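Local coordinates for protein synaptotagmin IV (Rattus norvegicus, PDB 1W15) that helps control dense core vesicle mobility in neurons through KIF1A as a synaptotagmin that does not bind calcium, represented here by its C2B domain, at residues A[21-26]-A[98-103]; A[34-39]-A[53-58]. All coordinates share one frame; numbering follows the deposited sequence.

Contact 1. Residues A[21-26]-A[98-103]; sequences VSLCYQ and ISVEFL
Val21 sets one methyl down on the ring of Phe102. Its CG1 stands 3.7 Å above the plane of that ring and 4.0 Å from the ring centroid, 24° off the normal, which meets the geometry of a CH-pi contact over the face. The methyl is offset toward the rim, and its closest ring atom is Phe102 CE2, also at 3.7 Å. Val21 CG1 and Phe102 CG take the same place on their residues, anti to the carbonyl carbon; for Phe102 (chi1 -61°) this carries the ring in from strand 98-106, and the two side chains meet from opposite directions. Leu23 is the second bump on strand 18-26, and its forked end sits across the step between the Phe102 ring and Val100. On the ring side, CD1 comes in obliquely and ends 4.4 Å from Phe102 CZ; on the other side, CD2 faces Val100 CG2 at 4.3 Å, so both branches make only light contact.

These four side chains belong to the interior of the C2 beta sandwich. Strands 18-26 and 98-106 lie in different four-stranded sheets, and their short segments run nearly antiparallel at 159° with axes 11.3 Å apart, too far for backbone pairing, so side chains alone bridge the gap. Alternate residues point inward on each strand, pairing Val21 with Phe102 and Leu23 with Val100. An alanine in place of Phe102 would probably open a gap beneath Val21 CG1 and Leu23 CD1, since no other residue of 98-103 touches Val21. Farther along, Trp133 of helix 128-138 packs against both Leu23 and Val100, while on the outer side of its sheet Glu101 forms a salt bridge with Arg118.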
loop_
_atom_site.group_PDB
_atom_site.type_symbol
_atom_site.label_atom_id
_atom_site.label_comp_id
_atom_site.label_asym_id
_atom_site.label_seq_id
_atom_site.Cartn_x
_atom_site.Cartn_y
_atom_site.Cartn_z
ATOM N N VAL A 21 -9.866 -1.703 5.799
ATOM C CA VAL A 21 -8.644 -2.211 6.442
ATOM C C VAL A 21 -8.155 -3.418 5.640
ATOM O O VAL A 21 -8.961 -4.044 4.943
ATOM C CB VAL A 21 -8.814 -2.595 7.936
ATOM C CG1 VAL A 21 -9.130 -1.334 8.811
ATOM C CG2 VAL A 21 -9.857 -3.738 8.132
ATOM N N SER A 22 -6.844 -3.652 5.644
ATOM C CA SER A 22 -6.305 -4.830 4.945
ATOM C C SER A 22 -5.419 -5.566 5.928
ATOM O O SER A 22 -4.687 -4.909 6.705
ATOM C CB SER A 22 -5.480 -4.389 3.709
ATOM O OG SER A 22 -5.002 -5.505 2.995
ATOM N N LEU A 23 -5.475 -6.906 5.946
ATOM C CA LEU A 23 -4.653 -7.663 6.888
ATOM C C LEU A 23 -4.008 -8.816 6.140
ATOM O O LEU A 23 -4.573 -9.257 5.123
ATOM C CB LEU A 23 -5.499 -8.217 8.050
ATOM C CG LEU A 23 -5.977 -7.211 9.156
ATOM C CD1 LEU A 23 -7.215 -6.526 8.725
ATOM C CD2 LEU A 23 -6.204 -7.951 10.491
ATOM N N CYS A 24 -2.831 -9.244 6.605
ATOM C CA CYS A 24 -2.089 -10.377 6.012
ATOM C C CYS A 24 -1.427 -11.143 7.152
ATOM O O CYS A 24 -0.666 -10.552 7.941
ATOM C CB CYS A 24 -0.993 -9.878 5.057
ATOM S SG CYS A 24 -0.061 -11.214 4.353
ATOM N N TYR A 25 -1.708 -12.450 7.257
ATOM C CA TYR A 25 -1.115 -13.282 8.302
ATOM C C TYR A 25 0.076 -14.055 7.693
ATOM O O TYR A 25 -0.083 -14.880 6.795
ATOM C CB TYR A 25 -2.141 -14.278 8.855
ATOM C CG TYR A 25 -1.615 -15.264 9.893
ATOM C CD1 TYR A 25 -0.727 -14.852 10.890
ATOM C CD2 TYR A 25 -2.037 -16.618 9.895
ATOM C CE1 TYR A 25 -0.244 -15.748 11.866
ATOM C CE2 TYR A 25 -1.570 -17.520 10.883
ATOM C CZ TYR A 25 -0.673 -17.072 11.849
ATOM O OH TYR A 25 -0.176 -17.917 12.821
ATOM N N GLN A 26 1.262 -13.700 8.166
ATOM C CA GLN A 26 2.524 -14.329 7.764
ATOM C C GLN A 26 2.655 -15.592 8.675
ATOM O O GLN A 26 3.396 -15.570 9.663
ATOM C CB GLN A 26 3.714 -13.261 7.830
ATOM C CG GLN A 26 3.438 -11.818 7.345
ATOM C CD GLN A 26 4.608 -11.006 6.762
ATOM O OE1 GLN A 26 4.399 -9.867 6.331
ATOM N NE2 GLN A 26 5.870 -11.395 6.632
ATOM N N ILE A 98 -6.375 -14.696 18.850
ATOM C CA ILE A 98 -5.941 -13.329 18.589
ATOM C C ILE A 98 -7.128 -12.531 18.071
ATOM O O ILE A 98 -7.896 -13.033 17.257
ATOM C CB ILE A 98 -4.786 -13.374 17.538
ATOM C CG1 ILE A 98 -3.569 -14.096 18.119
ATOM C CG2 ILE A 98 -4.424 -11.973 17.007
ATOM C CD1 ILE A 98 -2.866 -13.381 19.271
ATOM N N SER A 99 -7.277 -11.284 18.508
ATOM C CA SER A 99 -8.260 -10.432 17.885
ATOM C C SER A 99 -7.661 -9.033 17.737
ATOM O O SER A 99 -6.697 -8.716 18.424
ATOM C CB SER A 99 -9.531 -10.418 18.706
ATOM O OG SER A 99 -9.265 -9.893 19.983
ATOM N N VAL A 100 -8.241 -8.222 16.849
ATOM C CA VAL A 100 -7.726 -6.876 16.541
ATOM C C VAL A 100 -8.912 -5.912 16.701
ATOM O O VAL A 100 -10.010 -6.204 16.219
ATOM C CB VAL A 100 -7.172 -6.764 15.099
ATOM C CG1 VAL A 100 -6.590 -5.346 14.808
ATOM C CG2 VAL A 100 -6.077 -7.858 14.823
ATOM N N GLU A 101 -8.684 -4.818 17.408
ATOM C CA GLU A 101 -9.751 -3.868 17.696
ATOM C C GLU A 101 -9.320 -2.582 17.039
ATOM O O GLU A 101 -8.234 -2.089 17.342
ATOM C CB GLU A 101 -9.866 -3.672 19.211
ATOM C CG GLU A 101 -10.928 -2.663 19.672
ATOM C CD GLU A 101 -10.856 -2.433 21.211
ATOM O OE1 GLU A 101 -9.744 -2.246 21.750
ATOM O OE2 GLU A 101 -11.915 -2.426 21.888
ATOM N N PHE A 102 -10.186 -2.002 16.208
ATOM C CA PHE A 102 -9.944 -0.697 15.576
ATOM C C PHE A 102 -10.906 0.317 16.192
ATOM O O PHE A 102 -12.143 0.045 16.292
ATOM C CB PHE A 102 -10.237 -0.750 14.075
ATOM C CG PHE A 102 -9.399 -1.724 13.321
ATOM C CD1 PHE A 102 -9.812 -3.068 13.192
ATOM C CD2 PHE A 102 -8.212 -1.298 12.686
ATOM C CE1 PHE A 102 -9.027 -3.974 12.492
ATOM C CE2 PHE A 102 -7.427 -2.219 11.969
ATOM C CZ PHE A 102 -7.832 -3.530 11.863
ATOM N N LEU A 103 -10.352 1.456 16.604
ATOM C CA LEU A 103 -11.132 2.550 17.162
ATOM C C LEU A 103 -10.872 3.788 16.319
ATOM O O LEU A 103 -9.726 4.202 16.173
ATOM C CB LEU A 103 -10.713 2.811 18.629
ATOM C CG LEU A 103 -10.793 1.493 19.443
ATOM C CD1 LEU A 103 -9.699 1.423 20.427
ATOM C CD2 LEU A 103 -12.169 1.297 20.025
#

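Contact 2. Residues A[34-39]-A[53-58]; sequences VVVLKA and PYVKVN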
loop_
_atom_site.group_PDB
_atom_site.type_symbol
_atom_site.label_atom_id
_atom_site.label_comp_id
_atom_site.label_asym_id
_atom_site.label_seq_id
_atom_site.Cartn_x
_atom_site.Cartn_y
_atom_site.Cartn_z
ATOM N N VAL A 34 -1.196 -5.152 9.393
ATOM C CA VAL A 34 -2.523 -4.549 9.402
ATOM C C VAL A 34 -2.356 -3.167 8.765
ATOM O O VAL A 34 -1.518 -2.364 9.226
ATOM C CB VAL A 34 -3.047 -4.381 10.871
ATOM C CG1 VAL A 34 -4.364 -3.609 10.898
ATOM C CG2 VAL A 34 -3.213 -5.773 11.631
ATOM N N VAL A 35 -3.163 -2.879 7.764
ATOM C CA VAL A 35 -3.121 -1.571 7.117
ATOM C C VAL A 35 -4.448 -0.883 7.402
ATOM O O VAL A 35 -5.531 -1.369 7.058
ATOM C CB VAL A 35 -2.915 -1.647 5.567
ATOM C CG1 VAL A 35 -2.698 -0.216 4.971
ATOM C CG2 VAL A 35 -1.731 -2.594 5.235
ATOM N N VAL A 36 -4.361 0.288 7.997
ATOM C CA VAL A 36 -5.564 1.133 8.131
ATOM C C VAL A 36 -5.556 2.048 6.889
ATOM O O VAL A 36 -4.632 2.898 6.716
ATOM C CB VAL A 36 -5.528 2.010 9.426
ATOM C CG1 VAL A 36 -6.799 2.874 9.491
ATOM C CG2 VAL A 36 -5.463 1.088 10.704
ATOM N N LEU A 37 -6.551 1.865 6.017
ATOM C CA LEU A 37 -6.488 2.484 4.709
ATOM C C LEU A 37 -7.252 3.812 4.746
ATOM O O LEU A 37 -6.632 4.872 4.582
ATOM C CB LEU A 37 -7.023 1.543 3.628
ATOM C CG LEU A 37 -6.000 0.409 3.401
ATOM C CD1 LEU A 37 -6.614 -0.922 2.929
ATOM C CD2 LEU A 37 -5.011 0.930 2.330
ATOM N N LYS A 38 -8.568 3.757 4.967
ATOM C CA LYS A 38 -9.429 4.969 4.847
ATOM C C LYS A 38 -10.663 4.786 5.698
ATOM O O LYS A 38 -11.070 3.673 5.982
ATOM C CB LYS A 38 -9.995 5.151 3.420
ATOM C CG LYS A 38 -9.182 4.786 2.292
ATOM C CD LYS A 38 -9.935 5.100 0.969
ATOM C CE LYS A 38 -8.981 4.830 -0.208
ATOM N NZ LYS A 38 -9.531 5.240 -1.568
ATOM N N ALA A 39 -11.270 5.885 6.108
ATOM C CA ALA A 39 -12.623 5.833 6.672
ATOM C C ALA A 39 -13.504 6.727 5.790
ATOM O O ALA A 39 -13.009 7.675 5.155
ATOM C CB ALA A 39 -12.604 6.372 8.116
ATOM N N PRO A 53 -10.352 12.769 12.586
ATOM C CA PRO A 53 -10.168 11.351 12.910
ATOM C C PRO A 53 -8.741 10.813 12.927
ATOM O O PRO A 53 -7.915 11.234 12.130
ATOM C CB PRO A 53 -10.993 10.616 11.839
ATOM C CG PRO A 53 -11.054 11.615 10.655
ATOM C CD PRO A 53 -11.003 12.968 11.274
ATOM N N TYR A 54 -8.488 9.894 13.844
ATOM C CA TYR A 54 -7.326 8.995 13.762
ATOM C C TYR A 54 -7.820 7.620 14.174
ATOM O O TYR A 54 -8.947 7.477 14.668
ATOM C CB TYR A 54 -6.177 9.447 14.663
ATOM C CG TYR A 54 -6.454 9.466 16.152
ATOM C CD1 TYR A 54 -7.211 10.495 16.738
ATOM C CD2 TYR A 54 -5.946 8.463 16.973
ATOM C CE1 TYR A 54 -7.446 10.520 18.118
ATOM C CE2 TYR A 54 -6.190 8.452 18.368
ATOM C CZ TYR A 54 -6.940 9.460 18.910
ATOM O OH TYR A 54 -7.154 9.436 20.253
ATOM N N VAL A 55 -6.990 6.603 13.983
ATOM C CA VAL A 55 -7.418 5.271 14.309
ATOM C C VAL A 55 -6.401 4.625 15.234
ATOM O O VAL A 55 -5.178 4.640 14.974
ATOM C CB VAL A 55 -7.549 4.405 13.010
ATOM C CG1 VAL A 55 -7.960 2.959 13.376
ATOM C CG2 VAL A 55 -8.551 5.072 12.075
ATOM N N LYS A 56 -6.916 4.030 16.296
ATOM C CA LYS A 56 -6.113 3.280 17.232
ATOM C C LYS A 56 -6.398 1.816 16.993
ATOM O O LYS A 56 -7.559 1.437 16.784
ATOM C CB LYS A 56 -6.561 3.635 18.663
ATOM C CG LYS A 56 -5.742 2.918 19.695
ATOM C CD LYS A 56 -5.490 3.824 20.842
ATOM C CE LYS A 56 -4.715 3.108 21.908
ATOM N NZ LYS A 56 -4.798 3.934 23.107
ATOM N N VAL A 57 -5.346 1.007 17.029
ATOM C CA VAL A 57 -5.436 -0.411 16.732
ATOM C C VAL A 57 -4.878 -1.181 17.955
ATOM O O VAL A 57 -3.705 -1.029 18.306
ATOM C CB VAL A 57 -4.651 -0.803 15.456
ATOM C CG1 VAL A 57 -4.916 -2.308 15.095
ATOM C CG2 VAL A 57 -5.028 0.101 14.241
ATOM N N ASN A 58 -5.711 -1.992 18.603
ATOM C CA ASN A 58 -5.276 -2.786 19.768
ATOM C C ASN A 58 -5.253 -4.249 19.357
ATOM O O ASN A 58 -6.191 -4.704 18.726
ATOM C CB ASN A 58 -6.244 -2.581 20.954
ATOM C CG ASN A 58 -6.173 -1.180 21.530
ATOM O OD1 ASN A 58 -5.080 -0.630 21.644
ATOM N ND2 ASN A 58 -7.328 -0.582 21.897
#
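Val36 fits its two methyls against two valines of the facing strand. CG1 meets Val55 CG2 tip to tip at 3.8 Å, and CG2 meets Val57 CG2 in the same manner at 3.7 Å. CG1 thus stays on Val55, while Val36 CG2 reaches Val57 and still lies 4.1 Å from Val55 CG1. The torsion accounts for the spread of the methyls: CG1 lies anti to the backbone N (chi1 179°) and CG2 anti to the carbonyl carbon. Val34 comes less close, its CG1 4.4 Å from Val57 CG1.

Beyond this first shell, Phe82 of strand 80-89 packs on Val55, and Phe102 and Leu23 pack on Val34. Backbone hydrogen bonds to Glu84 and Phe86 fix Val36 and Val34 in their sheet, and the side-chain hydroxyl of Thr71 takes a bond from Val55 N. Just past Val36, Leu37 and Lys38 both face Leu20 in a classic beta bulge.

Strands 31-40 and 53-61 lie in opposite sheets of the C2 sandwich; the N-to-C directions of their short segments make an angle of 140°, that is, roughly antiparallel, and their axes come within 9.1 Å. Contact between 34-39 and 53-58 is made by aliphatic carbon alone, with no hydrogen bond across it, which implies that shape fit and burial, not directional bonding, join the sheets here.

Overall arrangement
From the N terminus, the chain first lays down 21-26, then turns back through the next strand to 34-39. A link of 13 residues leads to 53-58, where contact 2 closes the shorter loop. The chain then runs on to 98-103, where contact 1 closes the longer one, with contact 2 nested inside it. Each contact joins the two sheets of the sandwich; strands 18-26 and 31-40 are neighbours in one sheet, 98-106 and 53-61 in the other: Ser22 O lies 2.8 Å from Val35 N, and Leu103 N lies 2.8 Å from Lys56 O, both probable hydrogen bonds. Within the second sheet, inward side chains also meet, Val100 CG1 lying 3.5 Å from Val57 CG1.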